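Local coordinates for DUF1425 domain-containing protein (Shewanella loihica, PDB 3O0L), which is of unknown function but belongs to the DUF1425 family, adopts an E-set-like beta-sandwich fold and is probably a bacterial lipoprotein, at residues L40-T45 with V90-P95; G44-K49 with L80-K85; L56-T61 with C102-R107; A68-E73 with S94-A99. All coordinates share one frame; numbering follows the deposited sequence. Where two conformers were deposited one is given.

Contact 1. Residues L40-T45 with V90-P95; sequences LRARGT and VTALSP
Arg-41 and Thr-91 meet on one face of the antiparallel pairing of 40-45 with 90-93. The guanidinium arrives because the arginine chain bends at CG-CD (chi3 -71°), and Arg-41 NH1 then donates to Thr-91 OG1 at 3.1 Å, the hydroxyl lying at the edge of the group and in its plane. Thr-91 holds OG1 opposite its own backbone N (chi1 -167°), from where the hydroxyl donates 2.7 Å to Ala-42 O. Ala-42 O also accepts from Ala-92 N at 3.1 Å, so two donors grip it. NH2 of Arg-41 rests against Leu-93, 3.8 Å from CD1. With an alanine in place of Arg-41, the Thr-91 hydroxyl would probably lose this N-H donor, and a gap would open beside Leu-93 CD1. On the other face Val-90 CG2 lies 3.8 Å from Gly-44 CA, where a beta carbon would clash. Past the strand end, Ser-94 N closes the ladder on Leu-40 O (3.0 Å, N-H...O 168°). Strand 22-34 bonds to the other edge of 40-45, while Ala-42, Val-90 and Ala-92 face strand 54-63 of the opposing sheet, with Ala-42 and Val-90 also touching strand 101-109.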
loop_
_atom_site.group_PDB
_atom_site.type_symbol
_atom_site.label_atom_id
_atom_site.label_comp_id
_atom_site.label_asym_id
_atom_site.label_seq_id
_atom_site.Cartn_x
_atom_site.Cartn_y
_atom_site.Cartn_z
ATOM N N LEU A 40 -14.974 -4.820 17.899
ATOM C CA LEU A 40 -14.861 -4.589 16.485
ATOM C C LEU A 40 -14.448 -5.903 15.836
ATOM O O LEU A 40 -13.893 -6.811 16.464
ATOM C CB LEU A 40 -13.806 -3.530 16.177
ATOM C CG LEU A 40 -13.964 -2.143 16.762
ATOM C CD1 LEU A 40 -12.773 -1.312 16.365
ATOM C CD2 LEU A 40 -15.268 -1.530 16.242
ATOM N N ARG A 41 -14.720 -6.006 14.559
ATOM C CA ARG A 41 -14.245 -7.133 13.795
ATOM C C ARG A 41 -13.493 -6.600 12.598
ATOM O O ARG A 41 -14.053 -5.819 11.829
ATOM C CB ARG A 41 -15.406 -7.937 13.326
ATOM C CG ARG A 41 -15.000 -9.013 12.391
ATOM C CD ARG A 41 -16.149 -9.946 12.198
ATOM N NE ARG A 41 -16.412 -10.754 13.387
ATOM C CZ ARG A 41 -15.672 -11.798 13.746
ATOM N NH1 ARG A 41 -14.590 -12.155 13.038
ATOM N NH2 ARG A 41 -15.998 -12.473 14.830
ATOM N N ALA A 42 -12.262 -7.065 12.414
ATOM C CA ALA A 42 -11.442 -6.656 11.273
ATOM C C ALA A 42 -11.850 -7.498 10.087
ATOM O O ALA A 42 -11.993 -8.719 10.195
ATOM C CB ALA A 42 -9.927 -6.888 11.562
ATOM N N ARG A 43 -12.014 -6.843 8.946
ATOM C CA ARG A 43 -12.281 -7.537 7.690
ATOM C C ARG A 43 -11.248 -7.078 6.646
ATOM O O ARG A 43 -11.173 -5.890 6.303
ATOM C CB ARG A 43 -13.706 -7.268 7.229
ATOM C CG ARG A 43 -14.730 -7.868 8.247
ATOM C CD ARG A 43 -16.092 -7.961 7.648
ATOM N NE ARG A 43 -17.039 -8.524 8.593
ATOM C CZ ARG A 43 -17.226 -9.818 8.812
ATOM N NH1 ARG A 43 -16.545 -10.749 8.144
ATOM N NH2 ARG A 43 -18.104 -10.190 9.717
ATOM N N GLY A 44 -10.453 -8.037 6.193
ATOM C CA GLY A 44 -9.389 -7.779 5.245
ATOM C C GLY A 44 -9.677 -8.488 3.957
ATOM O O GLY A 44 -10.412 -9.491 3.924
ATOM N N THR A 45 -9.116 -7.956 2.874
ATOM C CA THR A 45 -9.232 -8.574 1.569
ATOM C C THR A 45 -7.822 -8.622 0.976
ATOM O O THR A 45 -7.124 -7.603 0.976
ATOM C CB THR A 45 -10.199 -7.764 0.661
ATOM O OG1 THR A 45 -11.564 -8.059 1.021
ATOM C CG2 THR A 45 -9.957 -8.101 -0.834
ATOM N N VAL A 90 -10.097 -12.274 4.920
ATOM C CA VAL A 90 -9.549 -12.635 6.243
ATOM C C VAL A 90 -10.217 -11.780 7.314
ATOM O O VAL A 90 -10.647 -10.634 7.082
ATOM C CB VAL A 90 -8.020 -12.485 6.281
ATOM C CG1 VAL A 90 -7.385 -13.500 5.357
ATOM C CG2 VAL A 90 -7.619 -11.072 5.955
ATOM N N THR A 91 -10.382 -12.362 8.504
ATOM C CA THR A 91 -11.062 -11.660 9.542
ATOM C C THR A 91 -10.443 -11.946 10.913
ATOM O O THR A 91 -9.715 -12.913 11.074
ATOM C CB THR A 91 -12.551 -12.043 9.541
ATOM O OG1 THR A 91 -13.261 -11.116 10.381
ATOM C CG2 THR A 91 -12.738 -13.497 10.012
ATOM N N ALA A 92 -10.647 -11.024 11.847
ATOM C CA ALA A 92 -10.182 -11.189 13.246
ATOM C C ALA A 92 -11.085 -10.389 14.159
ATOM O O ALA A 92 -11.432 -9.259 13.879
ATOM C CB ALA A 92 -8.747 -10.718 13.426
ATOM N N LEU A 93 -11.435 -10.995 15.289
ATOM C CA LEU A 93 -12.164 -10.305 16.327
ATOM C C LEU A 93 -11.168 -9.508 17.149
ATOM O O LEU A 93 -10.063 -9.991 17.437
ATOM C CB LEU A 93 -12.863 -11.350 17.189
ATOM C CG LEU A 93 -13.842 -10.882 18.227
ATOM C CD1 LEU A 93 -14.977 -10.096 17.589
ATOM C CD2 LEU A 93 -14.309 -12.162 19.005
ATOM N N SER A 94 -11.527 -8.281 17.498
ATOM C CA SER A 94 -10.715 -7.449 18.399
ATOM C C SER A 94 -10.447 -8.168 19.738
ATOM O O SER A 94 -11.310 -8.885 20.251
ATOM C CB SER A 94 -11.412 -6.124 18.687
ATOM O OG SER A 94 -10.850 -5.497 19.831
ATOM N N PRO A 95 -9.239 -7.997 20.312
ATOM C CA PRO A 95 -8.922 -8.677 21.540
ATOM C C PRO A 95 -9.477 -7.991 22.769
ATOM O O PRO A 95 -9.626 -8.629 23.759
ATOM C CB PRO A 95 -7.387 -8.700 21.554
ATOM C CG PRO A 95 -7.004 -7.495 20.832
ATOM C CD PRO A 95 -8.076 -7.252 19.789
HETATM O O HOH W 1 -12.879 -3.397 20.067
#

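Contact 2. Residues G44-K49 with L80-K85; sequences GTIISK and LKLHGK
Ile-46 and Ser-48 meet Leu-80 and Leu-82 without any ring between them: the one aromatic group here, the imidazole of His-83, makes no contact with 44-49, so neither a ring face nor a ring edge takes part. The setting is the end of a beta sandwich, where 44-48 of one sheet packs on 80-82 of the other; the strand axes approach to 8.8 Å at 43°, too far for backbone pairing. Ile-46 serves both leucines through separate branches. CG1 stands beside the backbone N and carries CD1 tip to tip against Leu-80 CD1 at 3.8 Å, whereas CG2 meets Leu-82 CD1, also at 3.8 Å. The same Leu-82 methyl reaches Ser-48 CB at 3.6 Å and thus wedges between the two residues. Leu-82 chi1, at -105°, departs from a staggered value, which suggests some strain in this fit. Leu-56 of the neighbouring strand touches Ile-46 and both leucines, completing an apolar cluster. Farther along, the loop after Leu-82 turns back toward strand 40-48, and Ser-48 pairs through its backbone with Gln-86. Ser-48 OG hydrogen-bonds to Ser-50 N and to a water 2.6 Å away; that water also lies 3.1 Å from Leu-82 O and probably donates to it, which would bridge the two segments. Past the strand ends the Lys-85 chain, bent at chi2 and chi4, lays CD 3.6 Å from Lys-49 C. In the backbone, Lys-85 CA sits 3.2 Å from Ser-48 O as a CA-H...O contact, 150° at the hydrogen.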
loop_
_atom_site.group_PDB
_atom_site.type_symbol
_atom_site.label_atom_id
_atom_site.label_comp_id
_atom_site.label_asym_id
_atom_site.label_seq_id
_atom_site.Cartn_x
_atom_site.Cartn_y
_atom_site.Cartn_z
ATOM N N GLY A 44 -10.453 -8.037 6.193
ATOM C CA GLY A 44 -9.389 -7.779 5.245
ATOM C C GLY A 44 -9.677 -8.488 3.957
ATOM O O GLY A 44 -10.412 -9.491 3.924
ATOM N N THR A 45 -9.116 -7.956 2.874
ATOM C CA THR A 45 -9.232 -8.574 1.569
ATOM C C THR A 45 -7.822 -8.622 0.976
ATOM O O THR A 45 -7.124 -7.603 0.976
ATOM C CB THR A 45 -10.199 -7.764 0.661
ATOM O OG1 THR A 45 -11.564 -8.059 1.021
ATOM C CG2 THR A 45 -9.957 -8.101 -0.834
ATOM N N ILE A 46 -7.405 -9.791 0.504
ATOM C CA ILE A 46 -6.101 -9.973 -0.137
ATOM C C ILE A 46 -6.386 -10.541 -1.500
ATOM O O ILE A 46 -6.951 -11.640 -1.640
ATOM C CB ILE A 46 -5.191 -10.914 0.652
ATOM C CG1 ILE A 46 -5.014 -10.420 2.088
ATOM C CG2 ILE A 46 -3.807 -10.985 0.032
ATOM C CD1 ILE A 46 -4.362 -11.489 3.042
ATOM N N ILE A 47 -6.046 -9.771 -2.531
ATOM C CA ILE A 47 -6.317 -10.142 -3.911
ATOM C C ILE A 47 -5.028 -10.306 -4.663
ATOM O O ILE A 47 -4.168 -9.417 -4.590
ATOM C CB ILE A 47 -7.094 -9.026 -4.646
ATOM C CG1 ILE A 47 -8.302 -8.564 -3.832
ATOM C CG2 ILE A 47 -7.522 -9.502 -6.043
ATOM C CD1 ILE A 47 -9.221 -7.591 -4.594
ATOM N N SER A 48 -4.873 -11.440 -5.339
ATOM C CA SER A 48 -3.796 -11.623 -6.301
ATOM C C SER A 48 -4.277 -11.263 -7.707
ATOM O O SER A 48 -5.399 -11.611 -8.115
ATOM C CB SER A 48 -3.263 -13.051 -6.311
ATOM O OG SER A 48 -2.555 -13.266 -7.516
ATOM N N LYS A 49 -3.425 -10.548 -8.434
ATOM C CA LYS A 49 -3.717 -10.157 -9.798
ATOM C C LYS A 49 -2.632 -10.735 -10.699
ATOM O O LYS A 49 -2.259 -10.136 -11.703
ATOM C CB LYS A 49 -3.785 -8.631 -9.904
ATOM C CG LYS A 49 -4.981 -8.002 -9.209
ATOM C CD LYS A 49 -5.200 -6.568 -9.662
ATOM C CE LYS A 49 -5.993 -5.756 -8.634
ATOM N NZ LYS A 49 -7.403 -6.189 -8.540
ATOM N N LEU A 80 -1.172 -18.381 3.861
ATOM C CA LEU A 80 -2.157 -18.542 2.787
ATOM C C LEU A 80 -1.426 -18.876 1.503
ATOM O O LEU A 80 -0.328 -18.367 1.231
ATOM C CB LEU A 80 -2.906 -17.231 2.482
ATOM C CG LEU A 80 -3.952 -16.582 3.369
ATOM C CD1 LEU A 80 -4.403 -15.313 2.684
ATOM C CD2 LEU A 80 -5.132 -17.503 3.617
ATOM N N LYS A 81 -2.036 -19.707 0.678
ATOM C CA LYS A 81 -1.584 -19.879 -0.682
ATOM C C LYS A 81 -2.720 -19.274 -1.522
ATOM O O LYS A 81 -3.842 -19.782 -1.539
ATOM C CB LYS A 81 -1.314 -21.355 -1.028
ATOM C CG LYS A 81 -0.540 -21.599 -2.330
ATOM C CD LYS A 81 -0.461 -23.101 -2.700
ATOM N N LEU A 82 -2.420 -18.146 -2.163
ATOM C CA LEU A 82 -3.353 -17.466 -3.065
ATOM C C LEU A 82 -3.095 -18.050 -4.425
ATOM O O LEU A 82 -1.970 -17.945 -4.953
ATOM C CB LEU A 82 -3.087 -15.959 -3.135
ATOM C CG LEU A 82 -3.974 -14.935 -2.437
ATOM C CD1 LEU A 82 -3.379 -13.565 -2.723
ATOM C CD2 LEU A 82 -5.364 -15.010 -2.956
ATOM N N HIS A 83 -4.111 -18.662 -4.997
ATOM C CA HIS A 83 -3.989 -19.184 -6.343
ATOM C C HIS A 83 -4.053 -17.998 -7.323
ATOM O O HIS A 83 -4.366 -16.867 -6.926
ATOM C CB HIS A 83 -5.035 -20.265 -6.582
ATOM C CG HIS A 83 -4.832 -21.473 -5.717
ATOM N ND1 HIS A 83 -5.234 -21.524 -4.397
ATOM C CD2 HIS A 83 -4.240 -22.663 -5.974
ATOM C CE1 HIS A 83 -4.911 -22.697 -3.882
ATOM N NE2 HIS A 83 -4.307 -23.408 -4.818
ATOM N N GLY A 84 -3.692 -18.217 -8.575
ATOM C CA GLY A 84 -3.684 -17.112 -9.516
ATOM C C GLY A 84 -5.035 -16.422 -9.554
ATOM O O GLY A 84 -6.051 -17.077 -9.589
ATOM N N LYS A 85 -5.050 -15.103 -9.494
ATOM C CA LYS A 85 -6.288 -14.315 -9.594
ATOM C C LYS A 85 -7.336 -14.584 -8.514
ATOM O O LYS A 85 -8.480 -14.169 -8.637
ATOM C CB LYS A 85 -6.906 -14.442 -10.995
ATOM C CG LYS A 85 -5.908 -14.307 -12.157
ATOM C CD LYS A 85 -5.043 -13.076 -12.047
ATOM C CE LYS A 85 -4.132 -12.890 -13.270
ATOM N NZ LYS A 85 -4.800 -12.176 -14.392
HETATM O O HOH W 2 -1.526 -15.608 -6.983
#

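Contact 3. Residues L56-T61 with C102-R107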
loop_
_atom_site.group_PDB
_atom_site.type_symbol
_atom_site.label_atom_id
_atom_site.label_comp_id
_atom_site.label_asym_id
_atom_site.label_seq_id
_atom_site.Cartn_x
_atom_site.Cartn_y
_atom_site.Cartn_z
ATOM N N LEU A 56 1.789 -16.432 0.917
ATOM C CA LEU A 56 2.030 -15.275 1.756
ATOM C C LEU A 56 1.596 -15.546 3.195
ATOM O O LEU A 56 1.093 -16.617 3.518
ATOM C CB LEU A 56 1.368 -14.030 1.163
ATOM C CG LEU A 56 -0.100 -14.088 0.766
ATOM C CD1 LEU A 56 -0.962 -13.975 1.969
ATOM C CD2 LEU A 56 -0.374 -12.928 -0.187
ATOM N N GLN A 57 1.916 -14.605 4.069
ATOM C CA GLN A 57 1.508 -14.673 5.468
ATOM C C GLN A 57 0.881 -13.368 5.835
ATOM O O GLN A 57 1.229 -12.314 5.270
ATOM C CB GLN A 57 2.714 -14.873 6.357
ATOM C CG GLN A 57 3.440 -16.148 6.096
ATOM C CD GLN A 57 4.370 -16.407 7.234
ATOM O OE1 GLN A 57 5.289 -15.621 7.481
ATOM N NE2 GLN A 57 4.095 -17.457 7.994
ATOM N N TYR A 58 -0.072 -13.415 6.771
ATOM C CA TYR A 58 -0.722 -12.212 7.217
ATOM C C TYR A 58 -0.997 -12.200 8.698
ATOM O O TYR A 58 -1.037 -13.257 9.344
ATOM C CB TYR A 58 -2.048 -12.004 6.463
ATOM C CG TYR A 58 -3.169 -12.906 6.955
ATOM C CD1 TYR A 58 -3.309 -14.214 6.451
ATOM C CD2 TYR A 58 -4.061 -12.466 7.930
ATOM C CE1 TYR A 58 -4.319 -15.068 6.936
ATOM C CE2 TYR A 58 -5.036 -13.286 8.420
ATOM C CZ TYR A 58 -5.184 -14.586 7.904
ATOM O OH TYR A 58 -6.203 -15.378 8.371
ATOM N N LYS A 59 -1.189 -10.996 9.222
ATOM C CA LYS A 59 -1.734 -10.827 10.578
ATOM C C LYS A 59 -2.246 -9.438 10.764
ATOM O O LYS A 59 -1.793 -8.499 10.104
ATOM C CB LYS A 59 -0.728 -11.159 11.681
ATOM C CG LYS A 59 0.311 -10.154 11.998
ATOM C CD LYS A 59 0.870 -10.516 13.366
ATOM C CE LYS A 59 2.148 -9.812 13.669
ATOM N NZ LYS A 59 2.886 -10.543 14.759
ATOM N N PHE A 60 -3.245 -9.324 11.622
ATOM C CA PHE A 60 -3.755 -8.015 12.006
ATOM C C PHE A 60 -3.092 -7.565 13.283
ATOM O O PHE A 60 -2.736 -8.391 14.126
ATOM C CB PHE A 60 -5.259 -8.057 12.290
ATOM C CG PHE A 60 -6.131 -8.304 11.084
ATOM C CD1 PHE A 60 -6.584 -7.246 10.309
ATOM C CD2 PHE A 60 -6.548 -9.569 10.766
ATOM C CE1 PHE A 60 -7.382 -7.456 9.243
ATOM C CE2 PHE A 60 -7.367 -9.784 9.673
ATOM C CZ PHE A 60 -7.791 -8.730 8.914
ATOM N N THR A 61 -2.999 -6.252 13.448
ATOM C CA THR A 61 -2.623 -5.637 14.718
ATOM C C THR A 61 -3.721 -4.623 15.060
ATOM O O THR A 61 -4.445 -4.129 14.171
ATOM C CB THR A 61 -1.273 -4.930 14.652
ATOM O OG1 THR A 61 -1.316 -3.985 13.597
ATOM C CG2 THR A 61 -0.135 -5.927 14.315
ATOM N N CYS A 102 -7.822 -1.422 13.322
ATOM C CA CYS A 102 -6.883 -2.484 12.988
ATOM C C CYS A 102 -6.050 -2.098 11.801
ATOM O O CYS A 102 -6.376 -1.132 11.079
ATOM C CB CYS A 102 -7.594 -3.790 12.623
ATOM S SG CYS A 102 -8.323 -3.838 10.901
ATOM N N GLU A 103 -4.969 -2.854 11.609
ATOM C CA GLU A 103 -4.111 -2.764 10.426
ATOM C C GLU A 103 -3.794 -4.200 10.007
ATOM O O GLU A 103 -3.523 -5.059 10.867
ATOM C CB GLU A 103 -2.822 -1.988 10.731
ATOM C CG GLU A 103 -3.023 -0.518 11.106
ATOM C CD GLU A 103 -1.742 0.185 11.580
ATOM O OE1 GLU A 103 -0.691 -0.483 11.739
ATOM O OE2 GLU A 103 -1.793 1.414 11.814
ATOM N N LEU A 104 -3.877 -4.488 8.716
ATOM C CA LEU A 104 -3.539 -5.797 8.165
ATOM C C LEU A 104 -2.137 -5.723 7.596
ATOM O O LEU A 104 -1.850 -4.804 6.828
ATOM C CB LEU A 104 -4.521 -6.191 7.063
ATOM C CG LEU A 104 -4.290 -7.484 6.277
ATOM C CD1 LEU A 104 -4.238 -8.698 7.244
ATOM C CD2 LEU A 104 -5.360 -7.683 5.223
ATOM N N TYR A 105 -1.274 -6.668 7.973
ATOM C CA TYR A 105 0.069 -6.838 7.387
ATOM C C TYR A 105 0.147 -8.127 6.596
ATOM O O TYR A 105 -0.373 -9.141 7.040
ATOM C CB TYR A 105 1.130 -6.887 8.474
ATOM C CG TYR A 105 1.249 -5.582 9.203
ATOM C CD1 TYR A 105 0.428 -5.266 10.279
ATOM C CD2 TYR A 105 2.133 -4.611 8.743
ATOM C CE1 TYR A 105 0.524 -4.044 10.891
ATOM C CE2 TYR A 105 2.244 -3.388 9.356
ATOM C CZ TYR A 105 1.457 -3.119 10.424
ATOM O OH TYR A 105 1.602 -1.894 10.989
ATOM N N VAL A 106 0.772 -8.068 5.415
ATOM C CA VAL A 106 0.964 -9.201 4.547
ATOM C C VAL A 106 2.412 -9.251 4.176
ATOM O O VAL A 106 3.015 -8.221 3.823
ATOM C CB VAL A 106 0.099 -9.092 3.269
ATOM C CG1 VAL A 106 0.472 -10.137 2.239
ATOM C CG2 VAL A 106 -1.410 -9.157 3.610
ATOM N N ARG A 107 3.002 -10.441 4.257
ATOM C CA ARG A 107 4.367 -10.566 3.828
ATOM C C ARG A 107 4.514 -11.674 2.818
ATOM O O ARG A 107 3.757 -12.642 2.820
ATOM C CB ARG A 107 5.311 -10.618 5.007
ATOM C CG ARG A 107 5.281 -11.798 5.794
ATOM C CD ARG A 107 6.136 -11.588 7.054
ATOM N NE ARG A 107 6.229 -12.850 7.754
ATOM C CZ ARG A 107 6.788 -13.037 8.952
ATOM N NH1 ARG A 107 7.344 -12.040 9.655
ATOM N NH2 ARG A 107 6.776 -14.253 9.452
#
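An antiparallel ladder joins 56-61, on the central strand of the three-stranded sheet, to 102-107 beside it; the short axes approach to 4.6 Å at 163°. Gln-57 with Arg-107, Lys-59 with Tyr-105 and Thr-61 with Glu-103 are hydrogen-bonded pairs, each joined by two backbone bonds. The non-hydrogen-bonded pairs, Tyr-58 with Val-106 and Phe-60 with Leu-104, turn to the core. There Leu-104 CD1 makes a CH-pi contact with Phe-60, 3.9 Å from the ring centroid and only 10° off its normal. The leucine presents that methyl with CG trans to N (chi1 176°), and the same CD1 also reaches Tyr-58 CD2 at 3.8 Å. Cys-102 SG approaches the Phe-60 ring obliquely, 3.9 Å from CD1, a sulfur-aromatic contact. On the other face Gln-57 and Arg-107 run side by side in the same direction. Arg-107 NE (2.9 Å) and NH2 (2.8 Å) both donate to Gln-57 OE1 from one face of its amide; the oxygen lies in the guanidinium plane, and the two bonds together restrict rotation of the group. Trp-77 adds a cation-pi contact to Arg-107. Thr-61 OG1, itself bonded to Tyr-63 OH, lies at the edge of the Tyr-105 ring, 3.3 Å from CE1. Across the sandwich Tyr-58, Phe-60 and Leu-104 pack on strand 87-93, and Cys-102 and Val-106 on strand 40-48. Strand 78-82 flanks 54-63 on its other edge, while Tyr-105, Val-106 and Arg-107 pair with a strand of the second subunit, so the sheet continues across the dimer interface.

Contact 4. Residues A68-E73 with S94-A99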
loop_
_atom_site.group_PDB
_atom_site.type_symbol
_atom_site.label_atom_id
_atom_site.label_comp_id
_atom_site.label_asym_id
_atom_site.label_seq_id
_atom_site.Cartn_x
_atom_site.Cartn_y
_atom_site.Cartn_z
ATOM N N ALA A 68 -1.851 3.346 20.808
ATOM C CA ALA A 68 -1.074 2.290 21.459
ATOM C C ALA A 68 -1.523 0.922 20.915
ATOM O O ALA A 68 -2.690 0.753 20.603
ATOM C CB ALA A 68 -1.246 2.352 22.947
ATOM N N THR A 69 -0.593 -0.021 20.784
ATOM C CA THR A 69 -0.894 -1.382 20.333
ATOM C C THR A 69 -1.627 -2.094 21.443
ATOM O O THR A 69 -1.212 -2.006 22.587
ATOM C CB THR A 69 0.393 -2.166 19.999
ATOM O OG1 THR A 69 0.990 -1.576 18.846
ATOM C CG2 THR A 69 0.096 -3.622 19.672
ATOM N N VAL A 70 -2.688 -2.810 21.090
ATOM C CA VAL A 70 -3.509 -3.528 22.045
ATOM C C VAL A 70 -2.998 -4.971 22.114
ATOM O O VAL A 70 -2.791 -5.625 21.059
ATOM C CB VAL A 70 -4.982 -3.502 21.597
ATOM C CG1 VAL A 70 -5.859 -4.244 22.562
ATOM C CG2 VAL A 70 -5.496 -2.045 21.423
ATOM N N GLU A 71 -2.795 -5.474 23.330
ATOM C CA GLU A 71 -2.307 -6.828 23.504
ATOM C C GLU A 71 -3.220 -7.798 22.773
ATOM O O GLU A 71 -4.433 -7.783 22.995
ATOM C CB GLU A 71 -2.256 -7.224 24.970
ATOM C CG GLU A 71 -1.880 -8.687 25.194
ATOM C CD GLU A 71 -0.552 -9.113 24.610
ATOM O OE1 GLU A 71 0.380 -8.278 24.562
ATOM O OE2 GLU A 71 -0.438 -10.308 24.211
ATOM N N ASP A 72 -2.630 -8.665 21.949
ATOM C CA ASP A 72 -3.389 -9.592 21.109
ATOM C C ASP A 72 -2.861 -11.011 21.327
ATOM O O ASP A 72 -2.039 -11.511 20.549
ATOM C CB ASP A 72 -3.235 -9.136 19.646
ATOM C CG ASP A 72 -4.295 -9.715 18.677
ATOM O OD1 ASP A 72 -5.321 -10.302 19.102
ATOM O OD2 ASP A 72 -4.069 -9.553 17.440
ATOM N N GLU A 73 -3.281 -11.647 22.415
ATOM C CA GLU A 73 -2.685 -12.924 22.822
ATOM C C GLU A 73 -2.884 -14.020 21.806
ATOM O O GLU A 73 -3.994 -14.215 21.319
ATOM C CB GLU A 73 -3.325 -13.408 24.115
ATOM C CG GLU A 73 -3.040 -12.570 25.359
ATOM C CD GLU A 73 -1.645 -12.750 25.908
ATOM O OE1 GLU A 73 -0.907 -13.644 25.437
ATOM O OE2 GLU A 73 -1.268 -11.930 26.767
ATOM N N SER A 94 -11.527 -8.281 17.498
ATOM C CA SER A 94 -10.715 -7.449 18.399
ATOM C C SER A 94 -10.447 -8.168 19.738
ATOM O O SER A 94 -11.310 -8.885 20.251
ATOM C CB SER A 94 -11.412 -6.124 18.687
ATOM O OG SER A 94 -10.850 -5.497 19.831
ATOM N N PRO A 95 -9.239 -7.997 20.312
ATOM C CA PRO A 95 -8.922 -8.677 21.540
ATOM C C PRO A 95 -9.477 -7.991 22.769
ATOM O O PRO A 95 -9.626 -8.629 23.759
ATOM C CB PRO A 95 -7.387 -8.700 21.554
ATOM C CG PRO A 95 -7.004 -7.495 20.832
ATOM C CD PRO A 95 -8.076 -7.252 19.789
ATOM N N ASN A 96 -9.800 -6.703 22.709
ATOM C CA ASN A 96 -10.536 -6.101 23.791
ATOM C C ASN A 96 -11.254 -4.852 23.318
ATOM O O ASN A 96 -10.920 -4.272 22.262
ATOM C CB ASN A 96 -9.693 -5.883 25.059
ATOM C CG ASN A 96 -8.755 -4.708 24.992
ATOM O OD1 ASN A 96 -9.178 -3.563 24.821
ATOM N ND2 ASN A 96 -7.484 -4.965 25.301
ATOM N N ALA A 97 -12.225 -4.452 24.107
ATOM C CA ALA A 97 -13.115 -3.341 23.719
ATOM C C ALA A 97 -12.443 -1.969 23.592
ATOM O O ALA A 97 -13.068 -1.031 23.063
ATOM C CB ALA A 97 -14.252 -3.286 24.675
ATOM N N THR A 98 -11.204 -1.797 24.050
ATOM C CA THR A 98 -10.514 -0.508 23.857
ATOM C C THR A 98 -9.957 -0.324 22.450
ATOM O O THR A 98 -9.598 0.787 22.095
ATOM C CB THR A 98 -9.353 -0.218 24.853
ATOM O OG1 THR A 98 -8.229 -1.074 24.582
ATOM C CG2 THR A 98 -9.807 -0.298 26.303
ATOM N N ALA A 99 -9.875 -1.388 21.650
ATOM C CA ALA A 99 -9.346 -1.276 20.296
ATOM C C ALA A 99 -10.306 -0.481 19.440
ATOM O O ALA A 99 -11.528 -0.711 19.473
ATOM C CB ALA A 99 -9.125 -2.654 19.695
HETATM O O HOH W 3 -6.213 -7.360 25.474
#
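Val-70 packs against Pro-95, Asn-96 and Ala-99, holding two loops together at one end of the sandwich; 94-99 is shaped by an Asx turn at Asn-96 and a type I beta turn from Asn-96 to Ala-99. The apolar contacts centre on the valine, whose two methyls spread to different partners. CG1, swung beside the carbonyl carbon (chi1 180°), meets Pro-95 CG at 3.9 Å, and CG2 meets Ala-99 CB at 4.1 Å. Contacts between carbon and polar atoms come next: CG1 of Val-70 also lies near Asn-96 ND2, and the Pro-95 ring rests on Glu-71 O, which is 3.4 Å from CG. The side chain of Asp-72 stands nearly at right angles to the proline, bringing OD1 to 3.6 Å from Pro-95 CB. Trp-62 of strand 54-63 touches both Asp-72 and Pro-95 and so ties this corner to the sheet. Hydrogen bonds within 94-99 help to set its shape. Asn-96 OD1 accepts both Thr-98 N at 2.8 Å and Thr-98 OG1 at 2.7 Å, each in the plane of the amide, and these two bonds fix its rotation. Ala-99 N to Asn-96 O closes the type I turn. With an alanine at Asn-96, both Thr-98 donors would probably be left without this acceptor, and the turn is likely to become less firmly set. A water adds a polar link between the loops: it accepts from Asn-96 ND2 at 2.7 Å and donates to Glu-71 O at 3.1 Å.

In the fold
From the N terminus, strand 40-48 opens two loops. Contact 2 closes the shorter at 80-85, joining the ends of opposing sheets, and contact 1 closes the longer at 90-95 within one sheet; both begin on the same strand and share Gly-44 and Thr-45. Contact 3 starts inside these loops, at 56-61, and closes at 102-107, so it crosses both. Contact 4 is nested in contact 3, crosses contact 2 and ends on the stretch that contact 1 uses, sharing Ser-94 and Pro-95. Contacts 1 and 3 face each other across the core, where Ala-42 meets Phe-60; contacts 2 and 4 lie about 27 Å apart between centres, at opposite ends of the sandwich.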